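Local atomic coordinates of protein-tyrosine-phosphatase PTP1 (Arabidopsis thaliana, PDB entry 6KRW), a protein that removes phosphate from tyrosine residues of proteins, including the MAP kinases MPK6 and, in vitro, MPK4, and together with MKP1 restrains the plant's defence response. Residues 69-72 with 73-76; 81-84 with 85-88; 118-121 with 122-126. All blocks are in the same frame, centred on the assembly; numbering follows the deposited sequence.

Following the chain from the N terminus, contact 1 (69-72 with 73-76) is a tight turn that leads from the loop after helix 52-55 into strand 75-77. Contact 2 (81-84 with 85-88) comes next and closes the short loop between strands 75-77 and 89-90, while contact 3 (118-121 with 122-126) lies within helix 117-126. All three are local and follow in series; none encloses or crosses another. In space contact 1 meets both others, while contacts 2 and 3 barely touch. Arg75 NH2 lies 2.9 Å from Lys87 O, probably a hydrogen bond tying contact 1 to contact 2, and Ile76 CG2 packs on Met123 SD at 3.7 Å, setting strand 75-77 against the helix of contact 3.

Contact 1 (69-72 with 73-76); sequences VPFD and KNRI
Phe71 and Asn74 stand at the two ends of a tight turn, their side chains running alongside each other in the same direction. Asn74 N gives a weak hydrogen bond to Phe71 O at 3.3 Å, and the helical backbone angles of Asp72 and Lys73 between them make this a type I beta turn. The amide oxygen Asn74 OD1 comes to the edge of the Phe71 ring, near its plane and 4.0 Å from CD2, with ring and amide planes 27° apart. Asn74 CG sits between its backbone N and carbonyl carbon (chi1 70°), which turns OD1 back to the first half of the turn. There one water joins the pair, accepting from Phe71 N at 2.8 Å and donating to Asn74 OD1 at 2.7 Å. The other end of the amide is satisfied beyond the turn, ND2 being bonded to both Gln277 O and Leu94 O, so that three partners fix its rotation. Lys73 lies beside Phe71, its CG 4.0 Å from Phe71 CB, and NZ reaches a weak bond to Lys276 O. Asp72 points its carboxylate the other way, accepting from Thr52 OG1 and Val53 N at helix 52-55. Its OD1 is 4.4 Å from Arg75 NE, too long for a salt bridge, though the charges probably attract. The Arg75 guanidinium has Lys87 O as its partner, while Arg75 CB rests 3.8 Å from Pro70 CB. Asp72 to Ile76 match the start of the DxxRVxL motif of classical tyrosine phosphatases, with isoleucine in the valine position; the turn is the first part of this motif, which runs on into strand 75-77.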
loop_
_atom_site.group_PDB
_atom_site.type_symbol
_atom_site.label_atom_id
_atom_site.label_comp_id
_atom_site.label_asym_id
_atom_site.label_seq_id
_atom_site.Cartn_x
_atom_site.Cartn_y
_atom_site.Cartn_z
ATOM N N VAL A 69 -7.076 5.608 11.508
ATOM C CA VAL A 69 -6.666 7.001 11.272
ATOM C C VAL A 69 -5.145 7.028 11.344
ATOM O O VAL A 69 -4.537 6.176 12.007
ATOM C CB VAL A 69 -7.264 7.960 12.310
ATOM C CG1 VAL A 69 -8.764 8.073 12.170
ATOM C CG2 VAL A 69 -6.887 7.570 13.730
ATOM N N PRO A 70 -4.518 8.007 10.663
ATOM C CA PRO A 70 -3.069 8.161 10.730
ATOM C C PRO A 70 -2.641 8.861 12.033
ATOM O O PRO A 70 -3.341 9.725 12.523
ATOM C CB PRO A 70 -2.734 9.042 9.526
ATOM C CG PRO A 70 -3.960 9.947 9.430
ATOM C CD PRO A 70 -5.130 9.020 9.783
ATOM N N PHE A 71 -1.475 8.447 12.488
ATOM C CA PHE A 71 -0.795 9.162 13.597
ATOM C C PHE A 71 -0.406 10.556 13.154
ATOM O O PHE A 71 0.013 10.789 11.998
ATOM C CB PHE A 71 0.441 8.366 13.997
ATOM C CG PHE A 71 0.178 6.951 14.408
ATOM C CD1 PHE A 71 -0.809 6.642 15.341
ATOM C CD2 PHE A 71 0.943 5.909 13.917
ATOM C CE1 PHE A 71 -1.035 5.329 15.725
ATOM C CE2 PHE A 71 0.713 4.593 14.285
ATOM C CZ PHE A 71 -0.275 4.306 15.187
ATOM N N ASP A 72 -0.449 11.504 14.083
ATOM C CA ASP A 72 0.041 12.867 13.797
ATOM C C ASP A 72 1.487 12.837 13.306
ATOM O O ASP A 72 1.833 13.656 12.429
ATOM C CB ASP A 72 -0.058 13.745 15.041
ATOM C CG ASP A 72 -1.468 14.019 15.515
ATOM O OD1 ASP A 72 -2.386 14.061 14.680
ATOM O OD2 ASP A 72 -1.677 14.245 16.724
ATOM N N LYS A 73 2.315 11.932 13.850
ATOM C CA LYS A 73 3.773 12.017 13.608
ATOM C C LYS A 73 4.119 11.771 12.133
ATOM O O LYS A 73 5.138 12.253 11.691
ATOM C CB LYS A 73 4.526 11.034 14.494
ATOM C CG LYS A 73 4.275 9.573 14.208
ATOM C CD LYS A 73 5.066 8.611 15.091
ATOM C CE LYS A 73 4.791 7.158 14.724
ATOM N NZ LYS A 73 5.167 6.877 13.316
ATOM N N ASN A 74 3.268 11.021 11.400
ATOM C CA ASN A 74 3.660 10.640 10.014
ATOM C C ASN A 74 2.471 10.741 9.074
ATOM O O ASN A 74 2.596 10.146 7.983
ATOM C CB ASN A 74 4.304 9.265 9.960
ATOM C CG ASN A 74 3.296 8.159 10.227
ATOM O OD1 ASN A 74 2.397 8.335 11.056
ATOM N ND2 ASN A 74 3.461 7.016 9.545
ATOM N N ARG A 75 1.431 11.457 9.398
ATOM C CA ARG A 75 0.297 11.633 8.474
ATOM C C ARG A 75 0.786 12.447 7.288
ATOM O O ARG A 75 1.700 13.291 7.394
ATOM C CB ARG A 75 -0.888 12.301 9.147
ATOM C CG ARG A 75 -0.674 13.741 9.581
ATOM C CD ARG A 75 -1.847 14.274 10.366
ATOM N NE ARG A 75 -1.645 15.688 10.653
ATOM C CZ ARG A 75 -2.010 16.697 9.907
ATOM N NH1 ARG A 75 -2.684 16.496 8.764
ATOM N NH2 ARG A 75 -1.692 17.929 10.283
ATOM N N ILE A 76 0.197 12.195 6.128
ATOM C CA ILE A 76 0.458 13.022 4.943
ATOM C C ILE A 76 -0.378 14.293 5.022
ATOM O O ILE A 76 -1.584 14.227 5.233
ATOM C CB ILE A 76 0.133 12.239 3.653
ATOM C CG1 ILE A 76 0.881 10.907 3.604
ATOM C CG2 ILE A 76 0.412 13.097 2.425
ATOM C CD1 ILE A 76 2.407 11.013 3.615
HETATM O O HOH W 1 0.058 7.102 10.517
#

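Contact 2 (81-84 with 85-88); sequences CKDS and SAKG
Asp83 and Ser85 are gripped carboxylate to hydroxyl: Ser85 OG donates to Asp83 OD1 at 2.6 Å, arriving on the syn side and 25° out of the carboxylate plane. The same oxygen takes a weak bond from Ser85 N at 3.1 Å, which forms an Asx turn. Swinging CG away from its own backbone N (chi1 177°) carries the carboxylate over the following residues. The backbone that follows winds into a short 3-10 turn, Ala86 N donating to Asp83 O at 3.0 Å and Lys87 N to Ser84 O at 3.0 Å. With an alanine at Asp83 the carboxylate is gone, and Ser85 N and OG would probably lose their shared acceptor, the hydroxyl being set free to turn. The close-packed side holds the buried Ala86, whose CB lies 3.4 Å from Asp83 O, and Cys81, whose SG rests on Gly88 CA at 3.7 Å. That sulfur also receives a weak but straight bond from Asp83 N. On the looser solvent side, where Ser84, Ser85 and Lys87 are exposed, the Asp83-Ser85 grip is the one firm side-chain link. The Lys87 side chain comes no nearer to Ser84 than CG, 4.0 Å from Ser84 O, though its backbone N is bonded to that oxygen. Asx turn and 3-10 turn together make a compact reversal between strands 75-77 and 89-90 of the phosphatase domain.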
loop_
_atom_site.group_PDB
_atom_site.type_symbol
_atom_site.label_atom_id
_atom_site.label_comp_id
_atom_site.label_asym_id
_atom_site.label_seq_id
_atom_site.Cartn_x
_atom_site.Cartn_y
_atom_site.Cartn_z
ATOM N N CYS A 81 -3.441 23.752 1.417
ATOM C CA CYS A 81 -4.764 23.155 1.716
ATOM C C CYS A 81 -5.795 24.270 1.821
ATOM O O CYS A 81 -5.451 25.349 2.307
ATOM C CB CYS A 81 -4.724 22.354 3.005
ATOM S SG CYS A 81 -6.331 21.662 3.451
ATOM N N LYS A 82 -7.030 23.989 1.424
ATOM C CA LYS A 82 -8.043 25.066 1.279
ATOM C C LYS A 82 -8.574 25.498 2.651
ATOM O O LYS A 82 -9.123 26.596 2.723
ATOM C CB LYS A 82 -9.164 24.642 0.325
ATOM C CG LYS A 82 -9.725 23.236 0.505
ATOM C CD LYS A 82 -10.427 22.743 -0.745
ATOM C CE LYS A 82 -11.064 21.378 -0.589
ATOM N NZ LYS A 82 -12.403 21.463 0.039
ATOM N N ASP A 83 -8.412 24.685 3.694
ATOM C CA ASP A 83 -9.026 24.980 5.014
ATOM C C ASP A 83 -7.970 24.832 6.108
ATOM O O ASP A 83 -7.630 23.694 6.454
ATOM C CB ASP A 83 -10.211 24.049 5.262
ATOM C CG ASP A 83 -10.851 24.227 6.622
ATOM O OD1 ASP A 83 -10.473 25.193 7.336
ATOM O OD2 ASP A 83 -11.714 23.390 6.956
ATOM N N SER A 84 -7.495 25.947 6.671
ATOM C CA SER A 84 -6.388 25.863 7.655
ATOM C C SER A 84 -6.842 25.141 8.936
ATOM O O SER A 84 -5.985 24.494 9.579
ATOM C CB SER A 84 -5.796 27.231 7.950
ATOM O OG SER A 84 -6.631 27.970 8.817
ATOM N N SER A 85 -8.124 25.212 9.295
ATOM C CA SER A 85 -8.641 24.526 10.508
ATOM C C SER A 85 -8.498 22.999 10.359
ATOM O O SER A 85 -8.391 22.312 11.381
ATOM C CB SER A 85 -10.066 24.923 10.798
ATOM O OG SER A 85 -10.921 24.472 9.760
ATOM N N ALA A 86 -8.448 22.486 9.127
ATOM C CA ALA A 86 -8.301 21.034 8.871
ATOM C C ALA A 86 -6.842 20.568 9.021
ATOM O O ALA A 86 -6.604 19.354 9.076
ATOM C CB ALA A 86 -8.803 20.704 7.505
ATOM N N LYS A 87 -5.891 21.496 9.067
ATOM C CA LYS A 87 -4.447 21.168 9.175
ATOM C C LYS A 87 -4.039 20.210 8.043
ATOM O O LYS A 87 -3.227 19.310 8.276
ATOM C CB LYS A 87 -4.116 20.618 10.565
ATOM C CG LYS A 87 -4.463 21.548 11.729
ATOM C CD LYS A 87 -4.026 21.014 13.073
ATOM C CE LYS A 87 -4.267 21.987 14.208
ATOM N NZ LYS A 87 -5.677 21.971 14.650
ATOM N N GLY A 88 -4.619 20.400 6.851
ATOM C CA GLY A 88 -4.147 19.634 5.691
ATOM C C GLY A 88 -4.528 18.165 5.736
ATOM O O GLY A 88 -3.834 17.360 5.103
#

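Contact 3 (118-121 with 122-126); sequences EDFW and EMVIQ
Glu118 O and Glu122 N join one turn of helix 117-126, which carries the TxxDFWxM motif of classical tyrosine phosphatases. Glu122 N donates to Glu118 O at 2.8 Å; the two carboxylates are only near each other, their OE1 atoms 5.1 Å apart, so the like charges would probably repel mildly. Glu122 bends at chi2, and its OE2 has Tyr186 OH as a hydrogen-bonding partner as well as Gln126 NE2, which meets its anti lone pair. Asp119 contributes mainly backbone, its O accepting from Met123 N, while its side chain touches Leu78. Phe120 turns inward: CG stands opposite its backbone N (chi1 176°), which lays the ring across Val124. Val124 CG2 sits over one face, 4.1 Å from the Phe120 ring centroid and 26° off the ring normal, a CH-pi contact. Met123 CE approaches the same ring obliquely, 4.0 Å from Phe120 CD1. Beyond the helix this ring also meets Tyr150 and Ile234, the latter on strand 233-236. Trp121 follows, and Phe120 CD2 lies 3.9 Å above its plane, over the centre of the indole. Trp121 and Val124 run side by side, CE3 of the former 3.8 Å from CG2 of the latter, so one valine methyl serves two aromatic rings. The indole NE1 is satisfied by Tyr150 O, and the ring packs into strands 163-172 and 178-186, tying the helix to the sheet. Last, Trp121 O accepts from Ile125 N, with Ile125 CG1 close by at 3.4 Å from that oxygen.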
loop_
_atom_site.group_PDB
_atom_site.type_symbol
_atom_site.label_atom_id
_atom_site.label_comp_id
_atom_site.label_asym_id
_atom_site.label_seq_id
_atom_site.Cartn_x
_atom_site.Cartn_y
_atom_site.Cartn_z
ATOM N N GLU A 118 -11.182 14.833 -4.065
ATOM C CA GLU A 118 -10.288 15.959 -4.430
ATOM C C GLU A 118 -9.055 15.923 -3.518
ATOM O O GLU A 118 -7.938 16.096 -4.026
ATOM C CB GLU A 118 -10.986 17.316 -4.334
ATOM C CG GLU A 118 -10.114 18.446 -4.844
ATOM C CD GLU A 118 -10.749 19.821 -4.808
ATOM O OE1 GLU A 118 -10.027 20.809 -5.061
ATOM O OE2 GLU A 118 -11.955 19.909 -4.499
ATOM N N ASP A 119 -9.258 15.668 -2.233
ATOM C CA ASP A 119 -8.129 15.538 -1.269
ATOM C C ASP A 119 -7.147 14.461 -1.740
ATOM O O ASP A 119 -5.912 14.682 -1.730
ATOM C CB ASP A 119 -8.640 15.200 0.132
ATOM C CG ASP A 119 -9.436 16.317 0.797
ATOM O OD1 ASP A 119 -9.332 17.492 0.334
ATOM O OD2 ASP A 119 -10.177 16.003 1.752
ATOM N N PHE A 120 -7.682 13.315 -2.152
ATOM C CA PHE A 120 -6.832 12.205 -2.633
ATOM C C PHE A 120 -6.004 12.637 -3.841
ATOM O O PHE A 120 -4.779 12.404 -3.864
ATOM C CB PHE A 120 -7.689 10.983 -2.954
ATOM C CG PHE A 120 -6.904 9.847 -3.546
ATOM C CD1 PHE A 120 -6.250 8.932 -2.729
ATOM C CD2 PHE A 120 -6.825 9.694 -4.928
ATOM C CE1 PHE A 120 -5.518 7.898 -3.288
ATOM C CE2 PHE A 120 -6.080 8.664 -5.476
ATOM C CZ PHE A 120 -5.452 7.746 -4.667
ATOM N N TRP A 121 -6.646 13.193 -4.877
ATOM C CA TRP A 121 -5.879 13.562 -6.078
ATOM C C TRP A 121 -4.920 14.704 -5.789
ATOM O O TRP A 121 -3.839 14.714 -6.399
ATOM C CB TRP A 121 -6.824 13.845 -7.247
ATOM C CG TRP A 121 -7.393 12.577 -7.796
ATOM C CD1 TRP A 121 -8.697 12.178 -7.780
ATOM C CD2 TRP A 121 -6.651 11.533 -8.439
ATOM N NE1 TRP A 121 -8.825 10.953 -8.388
ATOM C CE2 TRP A 121 -7.588 10.535 -8.804
ATOM C CE3 TRP A 121 -5.295 11.350 -8.747
ATOM C CZ2 TRP A 121 -7.193 9.367 -9.456
ATOM C CZ3 TRP A 121 -4.909 10.193 -9.392
ATOM C CH2 TRP A 121 -5.849 9.213 -9.725
ATOM N N GLU A 122 -5.296 15.620 -4.884
ATOM C CA GLU A 122 -4.375 16.709 -4.494
ATOM C C GLU A 122 -3.139 16.076 -3.845
ATOM O O GLU A 122 -2.018 16.502 -4.164
ATOM C CB GLU A 122 -5.071 17.662 -3.541
ATOM C CG GLU A 122 -4.209 18.845 -3.187
ATOM C CD GLU A 122 -4.060 19.901 -4.260
ATOM O OE1 GLU A 122 -4.979 20.050 -5.051
ATOM O OE2 GLU A 122 -3.037 20.622 -4.255
ATOM N N MET A 123 -3.341 15.061 -3.009
ATOM C CA MET A 123 -2.198 14.345 -2.379
ATOM C C MET A 123 -1.330 13.696 -3.470
ATOM O O MET A 123 -0.099 13.780 -3.424
ATOM C CB MET A 123 -2.706 13.278 -1.409
ATOM C CG MET A 123 -1.587 12.479 -0.796
ATOM S SD MET A 123 -2.179 11.279 0.435
ATOM C CE MET A 123 -3.030 10.100 -0.633
ATOM N N VAL A 124 -1.956 13.043 -4.456
ATOM C CA VAL A 124 -1.200 12.377 -5.557
ATOM C C VAL A 124 -0.313 13.410 -6.255
ATOM O O VAL A 124 0.866 13.118 -6.522
ATOM C CB VAL A 124 -2.169 11.718 -6.556
ATOM C CG1 VAL A 124 -1.441 11.259 -7.800
ATOM C CG2 VAL A 124 -2.938 10.584 -5.913
ATOM N N ILE A 125 -0.877 14.567 -6.584
ATOM C CA ILE A 125 -0.097 15.611 -7.301
ATOM C C ILE A 125 0.994 16.157 -6.380
ATOM O O ILE A 125 2.159 16.228 -6.816
ATOM C CB ILE A 125 -1.035 16.714 -7.811
ATOM C CG1 ILE A 125 -2.014 16.140 -8.838
ATOM C CG2 ILE A 125 -0.227 17.879 -8.367
ATOM C CD1 ILE A 125 -3.102 17.118 -9.245
ATOM N N GLN A 126 0.637 16.537 -5.150
ATOM C CA GLN A 126 1.602 17.200 -4.238
ATOM C C GLN A 126 2.764 16.264 -3.910
ATOM O O GLN A 126 3.894 16.749 -3.803
ATOM C CB GLN A 126 0.889 17.638 -2.964
ATOM C CG GLN A 126 -0.049 18.829 -3.161
ATOM C CD GLN A 126 -0.566 19.375 -1.853
ATOM O OE1 GLN A 126 -0.192 18.896 -0.777
ATOM N NE2 GLN A 126 -1.428 20.376 -1.947
#